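Local coordinates for dihydrofolate reductase (Enterococcus faecalis, PDB 4M7U), which probably reduces dihydrofolate to tetrahydrofolate with NADPH, supplying the folate cofactor needed for glycine, purine and DNA precursor synthesis, at residues A[9-22]-A[107-121]. Numbering follows the deposited sequence.
Sequences MLAAIWAQDEQGVI and GSVVFKELIPACDVL. With NAP (NADP nicotinamide-adenine-dinucleotide phosphate), chain B.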
loop_
_atom_site.group_PDB
_atom_site.type_symbol
_atom_site.label_atom_id
_atom_site.label_comp_id
_atom_site.label_asym_id
_atom_site.label_seq_id
_atom_site.Cartn_x
_atom_site.Cartn_y
_atom_site.Cartn_z
ATOM N N MET A 9 3.910 3.675 -13.196
ATOM C CA MET A 9 2.573 3.679 -12.597
ATOM C C MET A 9 2.583 3.369 -11.111
ATOM O O MET A 9 3.215 2.405 -10.666
ATOM C CB MET A 9 1.578 2.748 -13.316
ATOM C CG MET A 9 0.156 2.883 -12.709
ATOM S SD MET A 9 -1.213 1.954 -13.436
ATOM C CE MET A 9 -1.005 0.317 -12.746
ATOM N N LEU A 10 1.871 4.203 -10.357
ATOM C CA LEU A 10 1.718 4.013 -8.925
ATOM C C LEU A 10 0.299 3.536 -8.588
ATOM O O LEU A 10 -0.686 4.143 -8.994
ATOM C CB LEU A 10 2.052 5.303 -8.167
ATOM C CG LEU A 10 3.532 5.616 -7.933
ATOM C CD1 LEU A 10 4.125 6.305 -9.138
ATOM C CD2 LEU A 10 3.703 6.481 -6.701
ATOM N N ALA A 11 0.220 2.424 -7.866
ATOM C CA ALA A 11 -1.030 1.943 -7.301
ATOM C C ALA A 11 -0.863 2.002 -5.801
ATOM O O ALA A 11 0.198 1.641 -5.287
ATOM C CB ALA A 11 -1.294 0.502 -7.728
ATOM N N ALA A 12 -1.890 2.460 -5.090
ATOM C CA ALA A 12 -1.897 2.307 -3.636
ATOM C C ALA A 12 -2.824 1.137 -3.281
ATOM O O ALA A 12 -3.942 1.031 -3.808
ATOM C CB ALA A 12 -2.348 3.590 -2.954
ATOM N N ILE A 13 -2.349 0.245 -2.415
ATOM C CA ILE A 13 -3.149 -0.905 -1.997
ATOM C C ILE A 13 -3.179 -1.024 -0.477
ATOM O O ILE A 13 -2.148 -0.899 0.190
ATOM C CB ILE A 13 -2.638 -2.223 -2.615
ATOM C CG1 ILE A 13 -3.577 -3.377 -2.251
ATOM C CG2 ILE A 13 -1.257 -2.540 -2.104
ATOM C CD1 ILE A 13 -3.322 -4.635 -3.044
ATOM N N TRP A 14 -4.362 -1.239 0.086
ATOM C CA TRP A 14 -4.454 -1.384 1.530
ATOM C C TRP A 14 -5.750 -2.048 1.921
ATOM O O TRP A 14 -6.690 -2.119 1.118
ATOM C CB TRP A 14 -4.290 -0.029 2.248
ATOM C CG TRP A 14 -5.490 0.873 2.209
ATOM C CD1 TRP A 14 -6.437 1.031 3.189
ATOM C CD2 TRP A 14 -5.874 1.739 1.124
ATOM N NE1 TRP A 14 -7.385 1.945 2.775
ATOM C CE2 TRP A 14 -7.067 2.384 1.522
ATOM C CE3 TRP A 14 -5.319 2.028 -0.127
ATOM C CZ2 TRP A 14 -7.709 3.323 0.694
ATOM C CZ3 TRP A 14 -5.958 2.947 -0.946
ATOM C CH2 TRP A 14 -7.147 3.587 -0.530
ATOM N N ALA A 15 -5.773 -2.560 3.150
ATOM C CA ALA A 15 -7.003 -3.020 3.771
ATOM C C ALA A 15 -7.262 -2.128 4.973
ATOM O O ALA A 15 -6.324 -1.743 5.688
ATOM C CB ALA A 15 -6.885 -4.469 4.205
ATOM N N GLN A 16 -8.528 -1.785 5.188
ATOM C CA GLN A 16 -8.929 -1.037 6.378
ATOM C C GLN A 16 -10.269 -1.552 6.898
ATOM O O GLN A 16 -11.027 -2.192 6.143
ATOM C CB GLN A 16 -9.049 0.455 6.049
ATOM C CG GLN A 16 -10.195 0.764 5.096
ATOM C CD GLN A 16 -10.383 2.239 4.874
ATOM O OE1 GLN A 16 -9.558 2.896 4.229
ATOM N NE2 GLN A 16 -11.476 2.779 5.410
ATOM N N ASP A 17 -10.564 -1.244 8.169
ATOM C CA ASP A 17 -11.850 -1.592 8.782
ATOM C C ASP A 17 -12.848 -0.439 8.602
ATOM O O ASP A 17 -12.509 0.575 7.993
ATOM C CB ASP A 17 -11.677 -2.019 10.257
ATOM C CG ASP A 17 -11.555 -0.847 11.227
ATOM O OD1 ASP A 17 -11.448 0.340 10.788
ATOM O OD2 ASP A 17 -11.549 -1.125 12.462
ATOM N N GLU A 18 -14.065 -0.574 9.112
ATOM C CA GLU A 18 -15.065 0.472 8.860
ATOM C C GLU A 18 -14.784 1.803 9.600
ATOM O O GLU A 18 -15.433 2.812 9.338
ATOM C CB GLU A 18 -16.495 -0.047 9.103
ATOM C CG GLU A 18 -16.677 -0.781 10.402
ATOM C CD GLU A 18 -17.998 -1.557 10.490
ATOM O OE1 GLU A 18 -18.667 -1.775 9.442
ATOM O OE2 GLU A 18 -18.365 -1.962 11.620
ATOM N N GLN A 19 -13.798 1.812 10.496
ATOM C CA GLN A 19 -13.398 3.053 11.155
ATOM C C GLN A 19 -12.268 3.742 10.405
ATOM O O GLN A 19 -11.909 4.875 10.718
ATOM C CB GLN A 19 -12.917 2.764 12.575
ATOM C CG GLN A 19 -13.927 2.057 13.440
ATOM C CD GLN A 19 -13.296 1.496 14.695
ATOM O OE1 GLN A 19 -13.702 1.836 15.808
ATOM N NE2 GLN A 19 -12.286 0.632 14.523
ATOM N N GLY A 20 -11.686 3.045 9.435
ATOM C CA GLY A 20 -10.496 3.542 8.773
ATOM C C GLY A 20 -9.211 3.047 9.434
ATOM O O GLY A 20 -8.117 3.486 9.072
ATOM N N VAL A 21 -9.323 2.138 10.400
ATOM C CA VAL A 21 -8.116 1.548 11.014
ATOM C C VAL A 21 -7.325 0.709 10.009
ATOM O O VAL A 21 -7.905 -0.161 9.340
ATOM C CB VAL A 21 -8.440 0.622 12.227
ATOM C CG1 VAL A 21 -7.163 -0.042 12.731
ATOM C CG2 VAL A 21 -9.122 1.397 13.367
ATOM N N ILE A 22 -6.010 0.947 9.921
ATOM C CA ILE A 22 -5.116 0.144 9.067
ATOM C C ILE A 22 -4.008 -0.582 9.830
ATOM O O ILE A 22 -3.349 -1.479 9.294
ATOM C CB ILE A 22 -4.444 0.977 7.957
ATOM C CG1 ILE A 22 -3.642 2.143 8.560
ATOM C CG2 ILE A 22 -5.477 1.448 6.937
ATOM C CD1 ILE A 22 -2.771 2.893 7.540
ATOM N N GLY A 107 2.845 3.181 5.403
ATOM C CA GLY A 107 1.595 3.341 6.134
ATOM C C GLY A 107 0.912 4.685 5.924
ATOM O O GLY A 107 0.868 5.194 4.805
ATOM N N SER A 108 0.364 5.273 6.983
ATOM C CA SER A 108 -0.461 6.478 6.804
ATOM C C SER A 108 0.264 7.716 6.220
ATOM O O SER A 108 -0.256 8.379 5.318
ATOM C CB SER A 108 -1.179 6.830 8.109
ATOM O OG SER A 108 -2.012 7.963 7.907
ATOM N N VAL A 109 1.460 8.027 6.720
ATOM C CA VAL A 109 2.253 9.136 6.159
ATOM C C VAL A 109 2.566 8.925 4.676
ATOM O O VAL A 109 2.421 9.844 3.852
ATOM C CB VAL A 109 3.590 9.331 6.901
ATOM C CG1 VAL A 109 4.427 10.395 6.204
ATOM C CG2 VAL A 109 3.338 9.733 8.346
ATOM N N VAL A 110 2.990 7.710 4.340
ATOM C CA VAL A 110 3.298 7.375 2.961
ATOM C C VAL A 110 2.082 7.521 2.055
ATOM O O VAL A 110 2.181 8.100 0.971
ATOM C CB VAL A 110 3.906 5.967 2.863
ATOM C CG1 VAL A 110 4.245 5.622 1.423
ATOM C CG2 VAL A 110 5.173 5.920 3.678
ATOM N N PHE A 111 0.930 7.014 2.498
ATOM C CA PHE A 111 -0.316 7.137 1.706
ATOM C C PHE A 111 -0.697 8.600 1.419
ATOM O O PHE A 111 -0.968 8.979 0.275
ATOM C CB PHE A 111 -1.477 6.454 2.433
ATOM C CG PHE A 111 -1.481 4.953 2.314
ATOM C CD1 PHE A 111 -1.194 4.327 1.107
ATOM C CD2 PHE A 111 -1.809 4.167 3.408
ATOM C CE1 PHE A 111 -1.218 2.926 1.005
ATOM C CE2 PHE A 111 -1.838 2.779 3.317
ATOM C CZ PHE A 111 -1.535 2.160 2.109
ATOM N N LYS A 112 -0.712 9.419 2.466
ATOM C CA LYS A 112 -1.056 10.837 2.339
ATOM C C LYS A 112 -0.129 11.592 1.370
ATOM O O LYS A 112 -0.579 12.470 0.642
ATOM C CB LYS A 112 -1.018 11.496 3.716
ATOM C CG LYS A 112 -1.709 12.848 3.811
ATOM C CD LYS A 112 -1.391 13.503 5.153
ATOM C CE LYS A 112 -2.646 14.038 5.823
ATOM N NZ LYS A 112 -3.307 15.068 4.984
ATOM N N GLU A 113 1.159 11.244 1.356
ATOM C CA GLU A 113 2.122 11.917 0.479
ATOM C C GLU A 113 2.075 11.445 -0.941
ATOM O O GLU A 113 2.358 12.210 -1.859
ATOM C CB GLU A 113 3.549 11.607 0.915
ATOM C CG GLU A 113 3.915 12.043 2.264
ATOM C CD GLU A 113 5.269 11.507 2.617
ATOM O OE1 GLU A 113 5.494 10.281 2.416
ATOM O OE2 GLU A 113 6.111 12.320 3.053
ATOM N N LEU A 114 1.790 10.162 -1.126
ATOM C CA LEU A 114 2.016 9.539 -2.428
ATOM C C LEU A 114 0.732 9.239 -3.185
ATOM O O LEU A 114 0.753 9.071 -4.406
ATOM C CB LEU A 114 2.896 8.286 -2.277
ATOM C CG LEU A 114 4.386 8.668 -2.195
ATOM C CD1 LEU A 114 5.239 7.525 -1.673
ATOM C CD2 LEU A 114 4.867 9.080 -3.578
ATOM N N ILE A 115 -0.389 9.181 -2.473
ATOM C CA ILE A 115 -1.670 9.034 -3.168
ATOM C C ILE A 115 -1.923 10.120 -4.235
ATOM O O ILE A 115 -2.416 9.793 -5.310
ATOM C CB ILE A 115 -2.860 8.807 -2.205
ATOM C CG1 ILE A 115 -2.839 7.346 -1.746
ATOM C CG2 ILE A 115 -4.192 9.139 -2.880
ATOM C CD1 ILE A 115 -3.982 6.929 -0.880
ATOM N N PRO A 116 -1.531 11.395 -3.975
ATOM C CA PRO A 116 -1.662 12.374 -5.070
ATOM C C PRO A 116 -0.920 11.990 -6.363
ATOM O O PRO A 116 -1.291 12.498 -7.419
ATOM C CB PRO A 116 -1.051 13.645 -4.471
ATOM C CG PRO A 116 -1.371 13.532 -3.009
ATOM C CD PRO A 116 -1.151 12.059 -2.709
ATOM N N ALA A 117 0.089 11.118 -6.286
ATOM C CA ALA A 117 0.803 10.659 -7.486
ATOM C C ALA A 117 0.305 9.301 -8.013
ATOM O O ALA A 117 0.823 8.786 -9.007
ATOM C CB ALA A 117 2.305 10.613 -7.243
ATOM N N CYS A 118 -0.703 8.725 -7.362
ATOM C CA CYS A 118 -1.197 7.411 -7.777
ATOM C C CYS A 118 -2.202 7.497 -8.913
ATOM O O CYS A 118 -2.850 8.529 -9.109
ATOM C CB CYS A 118 -1.803 6.652 -6.593
ATOM S SG CYS A 118 -0.579 6.095 -5.387
ATOM N N ASP A 119 -2.313 6.410 -9.671
ATOM C CA ASP A 119 -3.304 6.316 -10.742
ATOM C C ASP A 119 -4.429 5.352 -10.435
ATOM O O ASP A 119 -5.430 5.322 -11.144
ATOM C CB ASP A 119 -2.641 5.898 -12.039
ATOM C CG ASP A 119 -1.897 7.042 -12.681
ATOM O OD1 ASP A 119 -2.423 8.184 -12.641
ATOM O OD2 ASP A 119 -0.788 6.803 -13.195
ATOM N N VAL A 120 -4.269 4.552 -9.387
ATOM C CA VAL A 120 -5.324 3.621 -8.998
ATOM C C VAL A 120 -5.207 3.340 -7.515
ATOM O O VAL A 120 -4.097 3.353 -6.980
ATOM C CB VAL A 120 -5.246 2.300 -9.819
ATOM C CG1 VAL A 120 -3.850 1.756 -9.794
ATOM C CG2 VAL A 120 -6.221 1.245 -9.288
ATOM N N LEU A 121 -6.357 3.138 -6.858
ATOM C CA LEU A 121 -6.429 2.700 -5.463
ATOM C C LEU A 121 -7.090 1.322 -5.398
ATOM O O LEU A 121 -8.197 1.117 -5.920
ATOM C CB LEU A 121 -7.246 3.688 -4.626
ATOM C CG LEU A 121 -6.854 5.167 -4.734
ATOM C CD1 LEU A 121 -7.803 6.017 -3.902
ATOM C CD2 LEU A 121 -5.400 5.389 -4.278
HETATM P PA NAP B . 4.574 4.838 8.058
HETATM O O1A NAP B . 3.879 5.728 6.981
HETATM O O2A NAP B . 4.577 3.371 7.670
HETATM O O5B NAP B . 6.072 5.270 8.198
HETATM C C5B NAP B . 6.394 6.583 8.551
HETATM C C4B NAP B . 7.853 6.850 8.359
HETATM O O4B NAP B . 8.368 6.628 6.971
HETATM C C3B NAP B . 8.501 8.113 8.875
HETATM O O3B NAP B . 8.575 8.378 10.225
HETATM C C2B NAP B . 9.747 8.168 8.074
HETATM O O2B NAP B . 10.860 7.468 8.495
HETATM C C1B NAP B . 9.125 7.881 6.724
HETATM N N9A NAP B . 8.803 8.685 5.586
HETATM C C8A NAP B . 7.562 8.926 5.162
HETATM N N7A NAP B . 7.653 9.900 4.126
HETATM C C5A NAP B . 8.996 10.250 3.976
HETATM C C6A NAP B . 9.631 11.152 3.113
HETATM N N6A NAP B . 8.851 11.909 2.168
HETATM N N1A NAP B . 10.952 11.283 3.191
HETATM C C2A NAP B . 11.693 10.554 4.087
HETATM N N3A NAP B . 11.063 9.657 4.947
HETATM C C4A NAP B . 9.729 9.532 4.864
HETATM O O3 NAP B . 3.926 5.031 9.487
HETATM P PN NAP B . 2.435 5.493 9.775
HETATM O O1N NAP B . 2.267 6.996 9.388
HETATM O O2N NAP B . 1.414 4.663 9.027
HETATM O O5D NAP B . 2.230 5.238 11.324
HETATM C C5D NAP B . 2.994 4.209 11.906
HETATM C C4D NAP B . 3.358 4.335 13.374
HETATM O O4D NAP B . 2.962 5.551 14.123
HETATM C C3D NAP B . 3.178 3.153 14.326
HETATM O O3D NAP B . 4.245 2.548 14.833
HETATM C C2D NAP B . 2.137 3.606 15.310
HETATM O O2D NAP B . 2.007 3.003 16.544
HETATM C C1D NAP B . 2.130 5.120 15.254
HETATM N N1N NAP B . 1.081 5.985 15.736
HETATM C C2N NAP B . 0.609 6.106 17.105
HETATM C C3N NAP B . -0.437 7.167 17.473
HETATM C C7N NAP B . -0.377 7.704 18.856
HETATM O O7N NAP B . 0.723 7.896 19.358
HETATM N N7N NAP B . -1.520 7.593 19.703
HETATM C C4N NAP B . -1.265 7.871 16.368
HETATM C C5N NAP B . -0.882 7.445 14.925
HETATM C C6N NAP B . 0.200 6.381 14.663
HETATM P P2B NAP B . 11.835 8.183 9.499
HETATM O O1X NAP B . 11.057 8.540 10.808
HETATM O O2X NAP B . 12.972 7.175 9.853
HETATM O O3X NAP B . 12.368 9.439 8.851
HETATM O O HOH W 1 0.858 6.693 -11.219
#
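A single water is gripped by three groups where Leu10 meets residues 117-119: it accepts from Leu10 N and donates to Ala117 O and to the carboxylate of Asp119, whose OD2 stands 2.6 Å from the water oxygen. The bridge extends a direct bond, Asp119 N to Leu10 O (2.9 Å), which is nearly straight at 173°. Two residues along strand 9-17, Ala12 N reaches Val120 O at 3.0 Å, and Ala12 forms a parallel bridge with Leu121. Strand 9-17 thus lies between strands 101-104 and 120-126, which helix 108-114 links in a beta-alpha-beta crossover.

On the face of the sheet that carries Ala12, Trp14 and Leu121 the fit is apolar. Ala12 suits its central place because a lone methyl leaves room for Phe111 CE1, for Ile115 CG1 and for Cys118, whose SG lies 3.9 Å from Ala12 CB. Trp14 takes the position with CG between backbone N and carbonyl carbon (chi1 77°), which directs the indole to Leu121, where CZ3 meets CB obliquely; Trp14 CB itself lies 3.5 Å from Phe111 CZ. The two rings meet obliquely, with planes 54° apart. Trp14 NE1 is satisfied by Gln16 OE1 at 2.8 Å, in the indole plane and on an amide lone pair; Phe136 stacks on the same indole. Ile22 CD1 lies at the edge of the phenyl ring, near its plane, and close to Ser108 N in the first turn of the helix.

At that start the backbone holds the cofactor: Gly107 N donates to NADP O2A (2.9 Å) and Val109 N to O1N (3.0 Å), and Gly107, lacking a side chain, lets the diphosphate come close. With its N-terminal end facing two phosphates, the helix dipole probably stabilises their negative charge, while apolar Phe111, Leu114 and Ile115 pack this anion-binding segment against strand 9-17.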